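Local coordinates for hypothetical protein (Staphylococcus aureus subsp. aureus, PDB 1QYI), which is of unknown function but is probably a hydrolase of the HAD superfamily, at residues N77-I90 and F167-Y181. Sequence-based numbering, arbitrary orientation.
Sequences NWDMLFIVFSIHLI and FSLKGALWTLAQEVY
Phe-82 and Trp-174 meet edge to face: the indole turns an edge toward one face of the phenyl ring, its CD1 lying 3.5 Å from Phe-82 CG, while the opposite face lies over Ser-86 OG of its own helix. At the ring's rim, Phe-82 CE2 meets the carbonyl Phe-167 O at 3.2 Å. Further along the interface, Trp-78 offers a face to Gln-178, whose chain, bent at chi2 (-101°), lays CG 3.3 Å above the centroid of the five-membered ring in a CH-pi contact and brings NE2 over the same face; an edge of the same indole points, off-centre, at the face of Tyr-181. Trp-78, Phe-82, Trp-174 and Tyr-181 form an aromatic cluster where helical segments 77-90 and 172-181 cross at 117°, within the helical part of the chain that accompanies the HAD-like parallel sheet, probably as a cap. Leu-173 enters this crossing as a knob, set among Phe-82, Phe-85, Ser-86 and Leu-89. Phe-167 extends the apolar contact, with Ile-90 CD1 over its face. The indole of Trp-174 is positioned by a bent hydrogen bond (137°) from NE1 to Asp-79 OD1, 3.2 Å long and reaching the carboxylate from above its plane. Asp-79 in turn forms a salt bridge through OD2 with Lys-144, while Ser-86 OG donates to Phe-82 O one turn back.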
loop_
_atom_site.group_PDB
_atom_site.type_symbol
_atom_site.label_atom_id
_atom_site.label_comp_id
_atom_site.label_asym_id
_atom_site.label_seq_id
_atom_site.Cartn_x
_atom_site.Cartn_y
_atom_site.Cartn_z
ATOM N N ASN A 77 3.400 1.809 3.513
ATOM C CA ASN A 77 3.865 3.056 2.907
ATOM C C ASN A 77 3.881 4.197 3.913
ATOM O O ASN A 77 4.787 5.027 3.884
ATOM C CB ASN A 77 2.993 3.445 1.708
ATOM C CG ASN A 77 3.084 2.449 0.572
ATOM O OD1 ASN A 77 2.489 1.372 0.621
ATOM N ND2 ASN A 77 3.842 2.800 -0.458
ATOM N N TRP A 78 2.881 4.240 4.793
ATOM C CA TRP A 78 2.815 5.284 5.809
ATOM C C TRP A 78 4.103 5.243 6.631
ATOM O O TRP A 78 4.795 6.257 6.775
ATOM C CB TRP A 78 1.602 5.081 6.733
ATOM C CG TRP A 78 0.255 5.175 6.042
ATOM C CD1 TRP A 78 -0.049 5.912 4.920
ATOM C CD2 TRP A 78 -0.980 4.576 6.469
ATOM N NE1 TRP A 78 -1.385 5.807 4.634
ATOM C CE2 TRP A 78 -1.985 4.995 5.565
ATOM C CE3 TRP A 78 -1.339 3.726 7.528
ATOM C CZ2 TRP A 78 -3.332 4.598 5.688
ATOM C CZ3 TRP A 78 -2.680 3.327 7.654
ATOM C CH2 TRP A 78 -3.659 3.766 6.735
ATOM N N ASP A 79 4.441 4.065 7.150
ATOM C CA ASP A 79 5.651 3.932 7.949
ATOM C C ASP A 79 6.910 4.311 7.164
ATOM O O ASP A 79 7.766 5.041 7.671
ATOM C CB ASP A 79 5.791 2.505 8.488
ATOM C CG ASP A 79 4.687 2.137 9.469
ATOM O OD1 ASP A 79 4.466 2.889 10.443
ATOM O OD2 ASP A 79 4.038 1.086 9.265
HETATM N N MSE A 80 7.011 3.827 5.929
HETATM C CA MSE A 80 8.174 4.116 5.096
HETATM C C MSE A 80 8.422 5.611 4.867
HETATM O O MSE A 80 9.523 6.106 5.105
HETATM C CB MSE A 80 8.051 3.416 3.742
HETATM C CG MSE A 80 7.970 1.910 3.828
HETATM SE SE MSE A 80 8.140 1.082 2.098
HETATM C CE MSE A 80 6.930 2.239 1.091
ATOM N N LEU A 81 7.402 6.321 4.397
ATOM C CA LEU A 81 7.534 7.743 4.142
ATOM C C LEU A 81 7.825 8.488 5.444
ATOM O O LEU A 81 8.523 9.498 5.442
ATOM C CB LEU A 81 6.263 8.280 3.485
ATOM C CG LEU A 81 4.960 8.261 4.284
ATOM C CD1 LEU A 81 4.897 9.475 5.209
ATOM C CD2 LEU A 81 3.775 8.301 3.312
ATOM N N PHE A 82 7.295 7.992 6.556
ATOM C CA PHE A 82 7.538 8.636 7.842
ATOM C C PHE A 82 9.012 8.552 8.238
ATOM O O PHE A 82 9.609 9.566 8.584
ATOM C CB PHE A 82 6.688 7.990 8.942
ATOM C CG PHE A 82 6.972 8.523 10.330
ATOM C CD1 PHE A 82 6.532 9.791 10.710
ATOM C CD2 PHE A 82 7.663 7.745 11.261
ATOM C CE1 PHE A 82 6.767 10.273 11.992
ATOM C CE2 PHE A 82 7.905 8.218 12.551
ATOM C CZ PHE A 82 7.453 9.488 12.919
ATOM N N ILE A 83 9.584 7.347 8.204
ATOM C CA ILE A 83 10.986 7.149 8.578
ATOM C C ILE A 83 11.926 7.952 7.679
ATOM O O ILE A 83 12.866 8.590 8.156
ATOM C CB ILE A 83 11.391 5.624 8.548
ATOM C CG1 ILE A 83 11.532 5.072 9.977
ATOM C CG2 ILE A 83 12.751 5.431 7.888
ATOM C CD1 ILE A 83 10.250 4.995 10.783
ATOM N N VAL A 84 11.664 7.925 6.380
ATOM C CA VAL A 84 12.479 8.655 5.413
ATOM C C VAL A 84 12.423 10.163 5.678
ATOM O O VAL A 84 13.427 10.863 5.565
ATOM C CB VAL A 84 12.001 8.359 3.966
ATOM C CG1 VAL A 84 12.619 9.346 2.987
ATOM C CG2 VAL A 84 12.384 6.929 3.592
ATOM N N PHE A 85 11.250 10.665 6.045
ATOM C CA PHE A 85 11.112 12.083 6.301
ATOM C C PHE A 85 11.713 12.489 7.641
ATOM O O PHE A 85 12.132 13.638 7.818
ATOM C CB PHE A 85 9.644 12.486 6.252
ATOM C CG PHE A 85 9.410 13.900 6.669
ATOM C CD1 PHE A 85 9.721 14.949 5.813
ATOM C CD2 PHE A 85 8.927 14.187 7.951
ATOM C CE1 PHE A 85 9.557 16.268 6.226
ATOM C CE2 PHE A 85 8.759 15.503 8.376
ATOM C CZ PHE A 85 9.074 16.551 7.515
ATOM N N SER A 86 11.747 11.560 8.591
ATOM C CA SER A 86 12.314 11.852 9.912
ATOM C C SER A 86 13.838 12.006 9.838
ATOM O O SER A 86 14.421 12.866 10.501
ATOM C CB SER A 86 11.958 10.740 10.910
ATOM O OG SER A 86 10.588 10.764 11.243
ATOM N N ILE A 87 14.466 11.169 9.016
ATOM C CA ILE A 87 15.911 11.185 8.831
ATOM C C ILE A 87 16.361 12.547 8.313
ATOM O O ILE A 87 17.408 13.062 8.710
ATOM C CB ILE A 87 16.341 10.071 7.845
ATOM C CG1 ILE A 87 15.941 8.714 8.415
ATOM C CG2 ILE A 87 17.844 10.113 7.615
ATOM C CD1 ILE A 87 16.478 8.490 9.817
ATOM N N HIS A 88 15.563 13.131 7.428
ATOM C CA HIS A 88 15.889 14.437 6.887
ATOM C C HIS A 88 15.530 15.521 7.882
ATOM O O HIS A 88 16.195 16.551 7.944
ATOM C CB HIS A 88 15.152 14.688 5.577
ATOM C CG HIS A 88 15.628 13.835 4.450
ATOM N ND1 HIS A 88 16.972 13.591 4.221
ATOM C CD2 HIS A 88 14.963 13.172 3.483
ATOM C CE1 HIS A 88 17.102 12.819 3.168
ATOM N NE2 HIS A 88 15.897 12.544 2.693
ATOM N N LEU A 89 14.481 15.292 8.665
ATOM C CA LEU A 89 14.071 16.276 9.644
ATOM C C LEU A 89 15.163 16.376 10.698
ATOM O O LEU A 89 15.637 17.465 11.011
ATOM C CB LEU A 89 12.743 15.878 10.295
ATOM C CG LEU A 89 12.258 16.833 11.395
ATOM C CD1 LEU A 89 12.127 18.227 10.835
ATOM C CD2 LEU A 89 10.950 16.348 11.960
ATOM N N ILE A 90 15.560 15.229 11.236
ATOM C CA ILE A 90 16.609 15.168 12.250
ATOM C C ILE A 90 17.887 15.826 11.695
ATOM O O ILE A 90 18.623 16.488 12.422
ATOM C CB ILE A 90 16.889 13.674 12.661
ATOM C CG1 ILE A 90 15.711 13.129 13.453
ATOM C CG2 ILE A 90 18.145 13.568 13.516
ATOM C CD1 ILE A 90 15.631 11.619 13.473
ATOM N N PHE A 167 8.837 11.394 17.322
ATOM C CA PHE A 167 9.073 10.463 16.222
ATOM C C PHE A 167 8.430 9.096 16.459
ATOM O O PHE A 167 8.664 8.150 15.706
ATOM C CB PHE A 167 10.581 10.266 16.012
ATOM C CG PHE A 167 11.319 11.520 15.647
ATOM C CD1 PHE A 167 10.977 12.231 14.499
ATOM C CD2 PHE A 167 12.340 12.003 16.464
ATOM C CE1 PHE A 167 11.636 13.412 14.168
ATOM C CE2 PHE A 167 13.006 13.184 16.147
ATOM C CZ PHE A 167 12.652 13.891 14.997
ATOM N N SER A 168 7.636 8.995 17.516
ATOM C CA SER A 168 6.968 7.747 17.854
ATOM C C SER A 168 5.966 7.328 16.787
ATOM O O SER A 168 5.404 8.160 16.078
ATOM C CB SER A 168 6.230 7.885 19.189
ATOM O OG SER A 168 5.120 8.778 19.069
ATOM N N LEU A 169 5.754 6.023 16.692
ATOM C CA LEU A 169 4.814 5.459 15.745
ATOM C C LEU A 169 3.412 5.990 16.062
ATOM O O LEU A 169 3.065 6.182 17.227
ATOM C CB LEU A 169 4.847 3.940 15.865
ATOM C CG LEU A 169 3.775 3.199 15.081
ATOM C CD1 LEU A 169 3.838 3.617 13.618
ATOM C CD2 LEU A 169 3.972 1.703 15.233
ATOM N N LYS A 170 2.611 6.237 15.029
ATOM C CA LYS A 170 1.261 6.755 15.230
ATOM C C LYS A 170 1.281 8.062 16.035
ATOM O O LYS A 170 0.273 8.462 16.623
ATOM C CB LYS A 170 0.400 5.704 15.946
ATOM C CG LYS A 170 -0.053 4.534 15.073
ATOM C CD LYS A 170 -1.286 4.910 14.259
ATOM C CE LYS A 170 -1.793 3.744 13.412
ATOM N NZ LYS A 170 -2.005 2.501 14.216
ATOM N N GLY A 171 2.432 8.730 16.051
ATOM C CA GLY A 171 2.556 9.982 16.782
ATOM C C GLY A 171 1.928 11.149 16.048
ATOM O O GLY A 171 1.338 10.974 14.983
ATOM N N ALA A 172 2.044 12.344 16.615
ATOM C CA ALA A 172 1.476 13.517 15.974
ATOM C C ALA A 172 2.118 13.730 14.601
ATOM O O ALA A 172 1.426 14.028 13.626
ATOM C CB ALA A 172 1.674 14.756 16.851
ATOM N N LEU A 173 3.440 13.578 14.521
ATOM C CA LEU A 173 4.140 13.750 13.250
ATOM C C LEU A 173 3.728 12.633 12.293
ATOM O O LEU A 173 3.544 12.869 11.101
ATOM C CB LEU A 173 5.661 13.694 13.448
ATOM C CG LEU A 173 6.620 14.394 12.464
ATOM C CD1 LEU A 173 7.856 13.531 12.337
ATOM C CD2 LEU A 173 5.988 14.616 11.097
ATOM N N TRP A 174 3.587 11.419 12.824
ATOM C CA TRP A 174 3.206 10.267 12.012
ATOM C C TRP A 174 1.811 10.466 11.423
ATOM O O TRP A 174 1.535 10.069 10.289
ATOM C CB TRP A 174 3.212 8.987 12.853
ATOM C CG TRP A 174 3.012 7.735 12.035
ATOM C CD1 TRP A 174 3.984 6.975 11.457
ATOM C CD2 TRP A 174 1.760 7.143 11.658
ATOM N NE1 TRP A 174 3.425 5.943 10.749
ATOM C CE2 TRP A 174 2.074 6.012 10.864
ATOM C CE3 TRP A 174 0.425 7.443 11.927
ATOM C CZ2 TRP A 174 1.059 5.187 10.314
ATOM C CZ3 TRP A 174 -0.567 6.624 11.381
ATOM C CH2 TRP A 174 -0.239 5.503 10.593
ATOM N N THR A 175 0.937 11.073 12.222
ATOM C CA THR A 175 -0.431 11.361 11.819
ATOM C C THR A 175 -0.442 12.408 10.712
ATOM O O THR A 175 -1.217 12.308 9.767
ATOM C CB THR A 175 -1.252 11.841 13.039
ATOM O OG1 THR A 175 -1.242 10.810 14.032
ATOM C CG2 THR A 175 -2.694 12.144 12.660
ATOM N N LEU A 176 0.438 13.400 10.828
ATOM C CA LEU A 176 0.546 14.448 9.823
ATOM C C LEU A 176 0.947 13.860 8.483
ATOM O O LEU A 176 0.235 14.016 7.488
ATOM C CB LEU A 176 1.590 15.492 10.222
ATOM C CG LEU A 176 1.876 16.562 9.161
ATOM C CD1 LEU A 176 0.590 17.310 8.806
ATOM C CD2 LEU A 176 2.938 17.530 9.673
ATOM N N ALA A 177 2.093 13.186 8.466
ATOM C CA ALA A 177 2.624 12.576 7.259
ATOM C C ALA A 177 1.624 11.622 6.643
ATOM O O ALA A 177 1.509 11.533 5.426
ATOM C CB ALA A 177 3.903 11.835 7.584
ATOM N N GLN A 178 0.888 10.918 7.487
ATOM C CA GLN A 178 -0.067 9.966 6.978
ATOM C C GLN A 178 -1.280 10.666 6.378
ATOM O O GLN A 178 -1.863 10.171 5.413
ATOM C CB GLN A 178 -0.457 8.983 8.081
ATOM C CG GLN A 178 -1.282 7.823 7.598
ATOM C CD GLN A 178 -2.751 8.013 7.900
ATOM O OE1 GLN A 178 -3.246 9.141 7.954
ATOM N NE2 GLN A 178 -3.464 6.906 8.089
ATOM N N GLU A 179 -1.645 11.832 6.911
ATOM C CA GLU A 179 -2.796 12.563 6.364
ATOM C C GLU A 179 -2.435 13.161 5.012
ATOM O O GLU A 179 -3.267 13.221 4.103
ATOM C CB GLU A 179 -3.265 13.678 7.315
ATOM C CG GLU A 179 -3.733 13.159 8.658
ATOM C CD GLU A 179 -4.396 14.213 9.522
ATOM O OE1 GLU A 179 -4.069 15.413 9.405
ATOM O OE2 GLU A 179 -5.240 13.837 10.353
ATOM N N VAL A 180 -1.182 13.583 4.886
ATOM C CA VAL A 180 -0.702 14.182 3.649
ATOM C C VAL A 180 -0.715 13.144 2.545
ATOM O O VAL A 180 -1.037 13.449 1.397
ATOM C CB VAL A 180 0.739 14.714 3.790
ATOM C CG1 VAL A 180 1.160 15.397 2.504
ATOM C CG2 VAL A 180 0.834 15.675 4.966
ATOM N N TYR A 181 -0.360 11.916 2.894
ATOM C CA TYR A 181 -0.332 10.842 1.906
ATOM C C TYR A 181 -1.745 10.473 1.433
ATOM O O TYR A 181 -2.001 10.291 0.230
ATOM C CB TYR A 181 0.366 9.616 2.503
ATOM C CG TYR A 181 0.283 8.374 1.649
ATOM C CD1 TYR A 181 -0.881 7.598 1.625
ATOM C CD2 TYR A 181 1.374 7.952 0.882
ATOM C CE1 TYR A 181 -0.957 6.440 0.875
ATOM C CE2 TYR A 181 1.306 6.794 0.126
ATOM C CZ TYR A 181 0.138 6.044 0.128
ATOM O OH TYR A 181 0.055 4.894 -0.614
HETATM O O HOH W 1 3.088 8.776 8.453
#